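Local coordinates for protein 33 kDa chaperonin (Thermotoga maritima, PDB 1VQ0) that probably acts as a redox-regulated molecular chaperone that protects thermally unfolding and oxidatively damaged proteins from irreversible aggregation in the bacterial cytoplasm, at residues Val29-Val34 and Gly58-Thr63; Glu218-Leu223 and Glu229-Val234. All blocks are in the same frame, centred on the assembly; numbering follows the deposited sequence.

Contact 1 of 2, residues Val29-Val34 and Gly58-Thr63; sequences VRMREV and GAALVT
Val29 and Leu61 meet through their methyl groups where the end of strand 24-30 lies against the last turns of helix 46-62. The strand runs between strands 13-19 and 176-187 in the large mixed sheet, and the helix packs on it here. Leu61 does not aim its CB straight at the strand; its CG stands anti to the carbonyl carbon (chi1 -75°), and from there the isobutyl group reaches across until CD2 lies 3.6 Å from Val29 CG1. The two side chains cross obliquely, and CD2 also lies 3.9 Å from Val29 CB. Val29 holds CG1 between its backbone N and carbonyl carbon (chi1 74°), which turns that branch toward Leu61, while CG2 lies 4.5 Å from Ala60 CB. A beta-branched residue suits the strand, and the longer leucine spans the gap from the helix.

Met31 makes the second touch. It occupies the N-cap position before helix 32-42, yet its side chain serves the interior: the chain bends near its end, bringing SD 3.5 Å from Ala60 CB. The small methyl of alanine allows the sulfur to come close to the helix surface. Ile57, one turn earlier in helix 46-62, touches both Val29 and Met31, and Ile239 of strand 235-241 also packs on Val29.

Farther along the second segment, Thr63 OG1 donates to Ala60 O at 2.6 Å, in the carbonyl plane with a C=O...O angle of 150°. The same oxygen accepts Thr63 N at 3.1 Å. With the carbonyl of Ala60 thus taken within its own segment, and methyls and a sulfur at the interface, this buried strand-to-helix junction probably holds by close fit and exclusion of water, without any direct polar bond.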
ATOM      1  N   VAL A  29      27.257  -2.875   1.766  1.00 30.92           N
ATOM      2  CA  VAL A  29      27.422  -1.457   2.171  1.00 30.74           C
ATOM      3  C   VAL A  29      28.135  -1.413   3.514  1.00 30.53           C
ATOM      4  O   VAL A  29      27.894  -2.246   4.382  1.00 29.91           O
ATOM      5  CB  VAL A  29      26.081  -0.658   2.166  1.00 31.04           C
ATOM      6  CG1 VAL A  29      25.161  -1.022   3.348  1.00 32.67           C
ATOM      7  CG2 VAL A  29      26.341   0.848   2.129  1.00 31.18           C
ATOM      8  N   ARG A  30      29.081  -0.499   3.618  1.00 29.71           N
ATOM      9  CA  ARG A  30      29.675  -0.127   4.888  1.00 31.61           C
ATOM     10  C   ARG A  30      29.390   1.358   5.083  1.00 30.12           C
ATOM     11  O   ARG A  30      29.858   2.206   4.304  1.00 27.54           O
ATOM     12  CB  ARG A  30      31.185  -0.328   4.858  1.00 32.32           C
ATOM     13  CG  ARG A  30      31.625  -1.784   4.849  1.00 39.54           C
ATOM     14  CD  ARG A  30      31.951  -2.335   6.204  1.00 47.17           C
ATOM     15  NE  ARG A  30      33.392  -2.384   6.432  1.00 52.64           N
ATOM     16  CZ  ARG A  30      34.003  -2.307   7.610  1.00 56.66           C
ATOM     17  NH1 ARG A  30      33.322  -2.142   8.742  1.00 53.98           N
ATOM     18  NH2 ARG A  30      35.340  -2.338   7.637  1.00 59.45           N
ATOM     19  N   MET A  31      28.671   1.668   6.131  1.00 27.48           N
ATOM     20  CA  MET A  31      28.213   3.014   6.299  1.00 30.03           C
ATOM     21  C   MET A  31      28.084   3.510   7.751  1.00 30.98           C
ATOM     22  O   MET A  31      27.143   4.245   8.075  1.00 30.43           O
ATOM     23  CB  MET A  31      26.894   3.186   5.522  1.00 29.76           C
ATOM     24  CG  MET A  31      25.738   2.200   5.908  1.00 30.07           C
ATOM     25  SD  MET A  31      24.293   2.430   4.869  1.00 34.05           S
ATOM     26  CE  MET A  31      23.557   3.699   5.768  1.00 24.90           C
ATOM     27  N   ARG A  32      29.055   3.155   8.582  1.00 33.28           N
ATOM     28  CA  ARG A  32      29.100   3.663   9.940  1.00 36.02           C
ATOM     29  C   ARG A  32      29.034   5.184  10.036  1.00 35.92           C
ATOM     30  O   ARG A  32      28.335   5.712  10.929  1.00 37.26           O
ATOM     31  CB  ARG A  32      30.253   3.085  10.752  1.00 36.89           C
ATOM     32  CG  ARG A  32      31.565   3.598  10.505  1.00 41.05           C
ATOM     33  CD  ARG A  32      32.514   3.236  11.616  1.00 41.45           C
ATOM     34  NE  ARG A  32      33.843   3.784  11.390  1.00 45.60           N
ATOM     35  CZ  ARG A  32      34.925   3.434  12.070  1.00 48.58           C
ATOM     36  NH1 ARG A  32      34.877   2.530  13.051  1.00 50.71           N
ATOM     37  NH2 ARG A  32      36.078   3.987  11.771  1.00 52.20           N
ATOM     38  N   GLU A  33      29.694   5.879   9.120  1.00 34.18           N
ATOM     39  CA  GLU A  33      29.685   7.340   9.128  1.00 34.70           C
ATOM     40  C   GLU A  33      28.283   7.924   8.950  1.00 32.67           C
ATOM     41  O   GLU A  33      27.911   8.886   9.599  1.00 33.00           O
ATOM     42  CB  GLU A  33      30.583   7.871   7.998  1.00 36.39           C
ATOM     43  CG  GLU A  33      32.046   7.922   8.393  1.00 44.27           C
ATOM     44  CD  GLU A  33      32.913   8.738   7.427  1.00 55.48           C
ATOM     45  OE1 GLU A  33      32.453   9.801   6.926  1.00 59.81           O
ATOM     46  OE2 GLU A  33      34.077   8.317   7.194  1.00 61.17           O
ATOM     47  N   VAL A  34      27.500   7.295   8.084  1.00 30.41           N
ATOM     48  CA  VAL A  34      26.157   7.708   7.807  1.00 29.80           C
ATOM     49  C   VAL A  34      25.255   7.507   9.048  1.00 30.54           C
ATOM     50  O   VAL A  34      24.517   8.404   9.444  1.00 31.61           O
ATOM     51  CB  VAL A  34      25.604   6.904   6.625  1.00 27.52           C
ATOM     52  CG1 VAL A  34      24.192   7.303   6.364  1.00 27.30           C
ATOM     53  CG2 VAL A  34      26.399   7.159   5.408  1.00 27.12           C
ATOM     54  N   GLY A  58      19.115  -0.804   5.165  1.00 33.43           N
ATOM     55  CA  GLY A  58      18.068  -1.328   4.272  1.00 32.90           C
ATOM     56  C   GLY A  58      17.820  -0.436   3.084  1.00 33.82           C
ATOM     57  O   GLY A  58      17.982  -0.859   1.956  1.00 33.95           O
ATOM     58  N   ALA A  59      17.419   0.801   3.346  1.00 35.07           N
ATOM     59  CA  ALA A  59      17.243   1.809   2.302  1.00 34.49           C
ATOM     60  C   ALA A  59      18.494   1.988   1.354  1.00 34.80           C
ATOM     61  O   ALA A  59      18.358   2.064   0.120  1.00 36.42           O
ATOM     62  CB  ALA A  59      16.804   3.130   2.927  1.00 32.76           C
ATOM     63  N   ALA A  60      19.682   2.049   1.945  1.00 32.03           N
ATOM     64  CA  ALA A  60      20.924   2.166   1.192  1.00 32.10           C
ATOM     65  C   ALA A  60      21.162   1.005   0.269  1.00 32.01           C
ATOM     66  O   ALA A  60      21.622   1.189  -0.832  1.00 30.03           O
ATOM     67  CB  ALA A  60      22.083   2.276   2.101  1.00 30.90           C
ATOM     68  N   LEU A  61      20.863  -0.197   0.747  1.00 31.97           N
ATOM     69  CA  LEU A  61      21.139  -1.401  -0.036  1.00 32.10           C
ATOM     70  C   LEU A  61      20.382  -1.480  -1.352  1.00 31.61           C
ATOM     71  O   LEU A  61      20.850  -2.142  -2.304  1.00 32.56           O
ATOM     72  CB  LEU A  61      20.898  -2.662   0.810  1.00 31.98           C
ATOM     73  CG  LEU A  61      21.999  -2.942   1.848  1.00 29.53           C
ATOM     74  CD1 LEU A  61      21.552  -4.033   2.781  1.00 31.94           C
ATOM     75  CD2 LEU A  61      23.327  -3.339   1.281  1.00 33.65           C
ATOM     76  N   VAL A  62      19.219  -0.814  -1.428  1.00 31.80           N
ATOM     77  CA  VAL A  62      18.372  -0.862  -2.646  1.00 30.70           C
ATOM     78  C   VAL A  62      18.717   0.297  -3.573  1.00 31.35           C
ATOM     79  O   VAL A  62      18.294   0.281  -4.713  1.00 32.62           O
ATOM     80  CB  VAL A  62      16.837  -0.887  -2.379  1.00 31.02           C
ATOM     81  CG1 VAL A  62      16.440  -2.087  -1.464  1.00 32.46           C
ATOM     82  CG2 VAL A  62      16.410   0.363  -1.682  1.00 29.05           C
ATOM     83  N   THR A  63      19.527   1.277  -3.130  1.00 31.97           N
ATOM     84  CA  THR A  63      19.845   2.452  -4.023  1.00 30.92           C
ATOM     85  C   THR A  63      20.295   2.151  -5.447  1.00 31.02           C
ATOM     86  O   THR A  63      19.914   2.900  -6.344  1.00 31.30           O
ATOM     87  CB  THR A  63      20.857   3.440  -3.440  1.00 31.20           C
ATOM     88  OG1 THR A  63      21.998   2.751  -2.929  1.00 27.67           O
ATOM     89  CG2 THR A  63      20.243   4.203  -2.218  1.00 30.12           C
TER

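Contact 2 of 2, residues Glu218-Leu223 and Glu229-Val234; sequences EPLDVL and EKVGFV
Leu220 O receives a hydrogen bond from a water 2.7 Å away, and the same water accepts Val231 N at 3.0 Å, so one molecule links the backbones of the two segments. This is a helix-to-strand connection: after helix 219-227 the irregular segment 229-234 runs back beside its first turns toward strand 235-241. Because the two backbones stay apart, with the closest CA atoms, those of Leu223 and Val231, 6.8 Å from each other, the water supplies the polar bridge that direct pairing does not.

Beside this bridge the contact is aliphatic. Val231 points toward the helix and divides its branches. CG1 lies 4.0 Å from Leu223 CB, near the helix backbone. With CG1 anti to the carbonyl carbon (chi1 -69°), CG2 falls between the backbone N and the carbonyl carbon and faces both leucines, reaching Leu220 CD2 at 4.0 Å. Leu220 and Val231 cross at about a right angle; Leu223 and Val231 meet more obliquely. The spacing of Leu220 and Leu223, three residues along the helix, puts both on the side that the returning chain covers. Leucine is long enough to span the gap, while the compact valine lies against both leucines, which touch each other.

Phe26 of strand 24-30 touches both Leu223 and Val231, and Met19 touches Val231, so the inner edge of this cluster rests on the large sheet. Its outer edge is more open: Leu220 is exposed, and Val231 and Val234 are partly so. Val234 also packs on Tyr15 of strand 13-19. Its side chain and that of Leu220 run past each other in opposite directions, and the meeting is made by single methyls, Val234 CG2 standing 3.9 Å from Leu220 CD2.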
ATOM      1  N   GLU A 218      36.620  -8.268   4.319  1.00 41.06           N
ATOM      2  CA  GLU A 218      36.376  -7.180   3.400  1.00 41.29           C
ATOM      3  C   GLU A 218      35.074  -7.462   2.645  1.00 39.63           C
ATOM      4  O   GLU A 218      34.682  -8.616   2.531  1.00 39.13           O
ATOM      5  CB  GLU A 218      37.533  -7.046   2.407  1.00 42.40           C
ATOM      6  CG  GLU A 218      38.864  -6.540   2.990  1.00 47.87           C
ATOM      7  CD  GLU A 218      38.652  -5.460   4.045  1.00 52.60           C
ATOM      8  OE1 GLU A 218      38.284  -4.332   3.680  1.00 51.10           O
ATOM      9  OE2 GLU A 218      38.812  -5.751   5.250  1.00 57.84           O
ATOM     10  N   PRO A 219      34.379  -6.430   2.169  1.00 38.54           N
ATOM     11  CA  PRO A 219      33.130  -6.618   1.428  1.00 37.90           C
ATOM     12  C   PRO A 219      33.214  -7.604   0.253  1.00 37.00           C
ATOM     13  O   PRO A 219      32.315  -8.402   0.056  1.00 36.37           O
ATOM     14  CB  PRO A 219      32.830  -5.197   0.935  1.00 38.62           C
ATOM     15  CG  PRO A 219      33.332  -4.354   2.041  1.00 38.42           C
ATOM     16  CD  PRO A 219      34.663  -4.993   2.342  1.00 39.02           C
ATOM     17  N   LEU A 220      34.303  -7.577  -0.496  1.00 36.25           N
ATOM     18  CA  LEU A 220      34.398  -8.451  -1.672  1.00 37.14           C
ATOM     19  C   LEU A 220      34.615  -9.917  -1.314  1.00 36.22           C
ATOM     20  O   LEU A 220      34.243 -10.810  -2.078  1.00 34.43           O
ATOM     21  CB  LEU A 220      35.518  -7.985  -2.620  1.00 37.53           C
ATOM     22  CG  LEU A 220      35.221  -6.741  -3.473  1.00 40.90           C
ATOM     23  CD1 LEU A 220      36.445  -6.360  -4.265  1.00 41.68           C
ATOM     24  CD2 LEU A 220      34.076  -6.965  -4.411  1.00 44.40           C
ATOM     25  N   ASP A 221      35.293 -10.142  -0.188  1.00 36.25           N
ATOM     26  CA  ASP A 221      35.545 -11.476   0.329  1.00 35.88           C
ATOM     27  C   ASP A 221      34.234 -12.000   0.922  1.00 35.44           C
ATOM     28  O   ASP A 221      33.860 -13.142   0.685  1.00 36.43           O
ATOM     29  CB  ASP A 221      36.649 -11.432   1.375  1.00 36.45           C
ATOM     30  CG  ASP A 221      37.972 -10.881   0.817  1.00 39.61           C
ATOM     31  OD1 ASP A 221      38.251 -11.073  -0.383  1.00 44.19           O
ATOM     32  OD2 ASP A 221      38.795 -10.242   1.502  1.00 44.82           O
ATOM     33  N   VAL A 222      33.508 -11.155   1.641  1.00 33.41           N
ATOM     34  CA  VAL A 222      32.148 -11.544   2.057  1.00 33.77           C
ATOM     35  C   VAL A 222      31.284 -12.029   0.864  1.00 33.07           C
ATOM     36  O   VAL A 222      30.550 -12.989   0.966  1.00 33.81           O
ATOM     37  CB  VAL A 222      31.395 -10.384   2.745  1.00 33.47           C
ATOM     38  CG1 VAL A 222      29.896 -10.732   2.975  1.00 33.22           C
ATOM     39  CG2 VAL A 222      32.020 -10.036   4.073  1.00 35.56           C
ATOM     40  N   LEU A 223      31.353 -11.335  -0.259  1.00 32.47           N
ATOM     41  CA  LEU A 223      30.556 -11.717  -1.425  1.00 31.78           C
ATOM     42  C   LEU A 223      31.066 -13.065  -2.036  1.00 32.83           C
ATOM     43  O   LEU A 223      30.267 -13.871  -2.567  1.00 31.70           O
ATOM     44  CB  LEU A 223      30.597 -10.604  -2.485  1.00 31.04           C
ATOM     45  CG  LEU A 223      30.064  -9.196  -2.191  1.00 30.01           C
ATOM     46  CD1 LEU A 223      30.405  -8.244  -3.347  1.00 29.47           C
ATOM     47  CD2 LEU A 223      28.610  -9.225  -1.959  1.00 33.15           C
ATOM     48  N   GLU A 229      32.260 -18.521  -5.395  1.00 35.37           N
ATOM     49  CA  GLU A 229      33.379 -18.055  -6.199  1.00 35.18           C
ATOM     50  C   GLU A 229      33.478 -16.526  -6.034  1.00 34.84           C
ATOM     51  O   GLU A 229      32.549 -15.901  -5.532  1.00 35.53           O
ATOM     52  CB  GLU A 229      33.135 -18.403  -7.665  1.00 35.37           C
ATOM     53  CG  GLU A 229      32.007 -17.610  -8.306  1.00 38.19           C
ATOM     54  CD  GLU A 229      31.196 -18.400  -9.308  1.00 39.69           C
ATOM     55  OE1 GLU A 229      30.341 -19.215  -8.870  1.00 40.01           O
ATOM     56  OE2 GLU A 229      31.411 -18.176 -10.517  1.00 38.70           O
ATOM     57  N   LYS A 230      34.579 -15.929  -6.463  1.00 34.14           N
ATOM     58  CA  LYS A 230      34.718 -14.480  -6.502  1.00 34.44           C
ATOM     59  C   LYS A 230      33.706 -13.847  -7.466  1.00 34.16           C
ATOM     60  O   LYS A 230      33.323 -14.426  -8.475  1.00 33.33           O
ATOM     61  CB  LYS A 230      36.136 -14.038  -6.894  1.00 34.95           C
ATOM     62  CG  LYS A 230      37.126 -14.013  -5.713  1.00 37.62           C
ATOM     63  CD  LYS A 230      38.585 -13.970  -6.175  1.00 37.94           C
ATOM     64  CE  LYS A 230      39.595 -14.339  -5.055  1.00 37.65           C
ATOM     65  NZ  LYS A 230      40.840 -14.886  -5.674  1.00 39.77           N
ATOM     66  N   VAL A 231      33.264 -12.642  -7.141  1.00 34.30           N
ATOM     67  CA  VAL A 231      32.330 -11.960  -8.033  1.00 34.21           C
ATOM     68  C   VAL A 231      33.113 -11.410  -9.222  1.00 33.82           C
ATOM     69  O   VAL A 231      34.328 -11.444  -9.227  1.00 31.35           O
ATOM     70  CB  VAL A 231      31.510 -10.862  -7.334  1.00 33.98           C
ATOM     71  CG1 VAL A 231      30.541 -11.499  -6.367  1.00 34.09           C
ATOM     72  CG2 VAL A 231      32.393  -9.764  -6.661  1.00 35.00           C
ATOM     73  N   GLY A 232      32.383 -10.926 -10.208  1.00 33.99           N
ATOM     74  CA  GLY A 232      32.952 -10.347 -11.385  1.00 34.98           C
ATOM     75  C   GLY A 232      32.974  -8.841 -11.274  1.00 35.68           C
ATOM     76  O   GLY A 232      33.519  -8.294 -10.311  1.00 35.94           O
ATOM     77  N   PHE A 233      32.371  -8.183 -12.262  1.00 36.23           N
ATOM     78  CA  PHE A 233      32.278  -6.728 -12.304  1.00 37.61           C
ATOM     79  C   PHE A 233      31.477  -6.207 -11.124  1.00 37.13           C
ATOM     80  O   PHE A 233      30.407  -6.721 -10.812  1.00 38.12           O
ATOM     81  CB  PHE A 233      31.652  -6.246 -13.612  1.00 37.69           C
ATOM     82  CG  PHE A 233      31.746  -4.732 -13.836  1.00 40.46           C
ATOM     83  CD1 PHE A 233      32.955  -4.119 -14.129  1.00 42.94           C
ATOM     84  CD2 PHE A 233      30.605  -3.941 -13.797  1.00 39.93           C
ATOM     85  CE1 PHE A 233      33.016  -2.732 -14.345  1.00 45.19           C
ATOM     86  CE2 PHE A 233      30.660  -2.563 -14.012  1.00 42.40           C
ATOM     87  CZ  PHE A 233      31.843  -1.958 -14.277  1.00 43.61           C
ATOM     88  N   VAL A 234      32.048  -5.201 -10.473  1.00 36.64           N
ATOM     89  CA  VAL A 234      31.477  -4.519  -9.330  1.00 35.41           C
ATOM     90  C   VAL A 234      31.552  -3.015  -9.513  1.00 34.00           C
ATOM     91  O   VAL A 234      32.601  -2.462  -9.853  1.00 33.82           O
ATOM     92  CB  VAL A 234      32.204  -4.883  -8.014  1.00 35.93           C
ATOM     93  CG1 VAL A 234      31.631  -4.065  -6.825  1.00 37.17           C
ATOM     94  CG2 VAL A 234      32.005  -6.348  -7.698  1.00 37.75           C
TER
HETATM   95  O   HOH W   1      34.509 -11.444  -4.708  1.00 35.50           O

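Overall arrangement
Contact 1 comes first along the chain and is complete before contact 2 begins; their centres lie about 17 Å apart. Strand 24-30 connects them: its end supplies Val29 to contact 1, while its Phe26 and Ile28 pack under helix 219-227 of contact 2. The two also touch directly, Arg30 CG lying 4.2 Å from Pro219 CG. Strand 235-241, which follows contact 2, returns to contact 1 through Ile239, and it is a neighbour of strand 13-19 in the large mixed sheet. Contact 1 is buried near the chain's centre and contact 2 lies at its surface. Both thus pack helices or loops on one sheet, whose strand 235-241 leads on to the zinc-binding cysteines, beginning with Cys243.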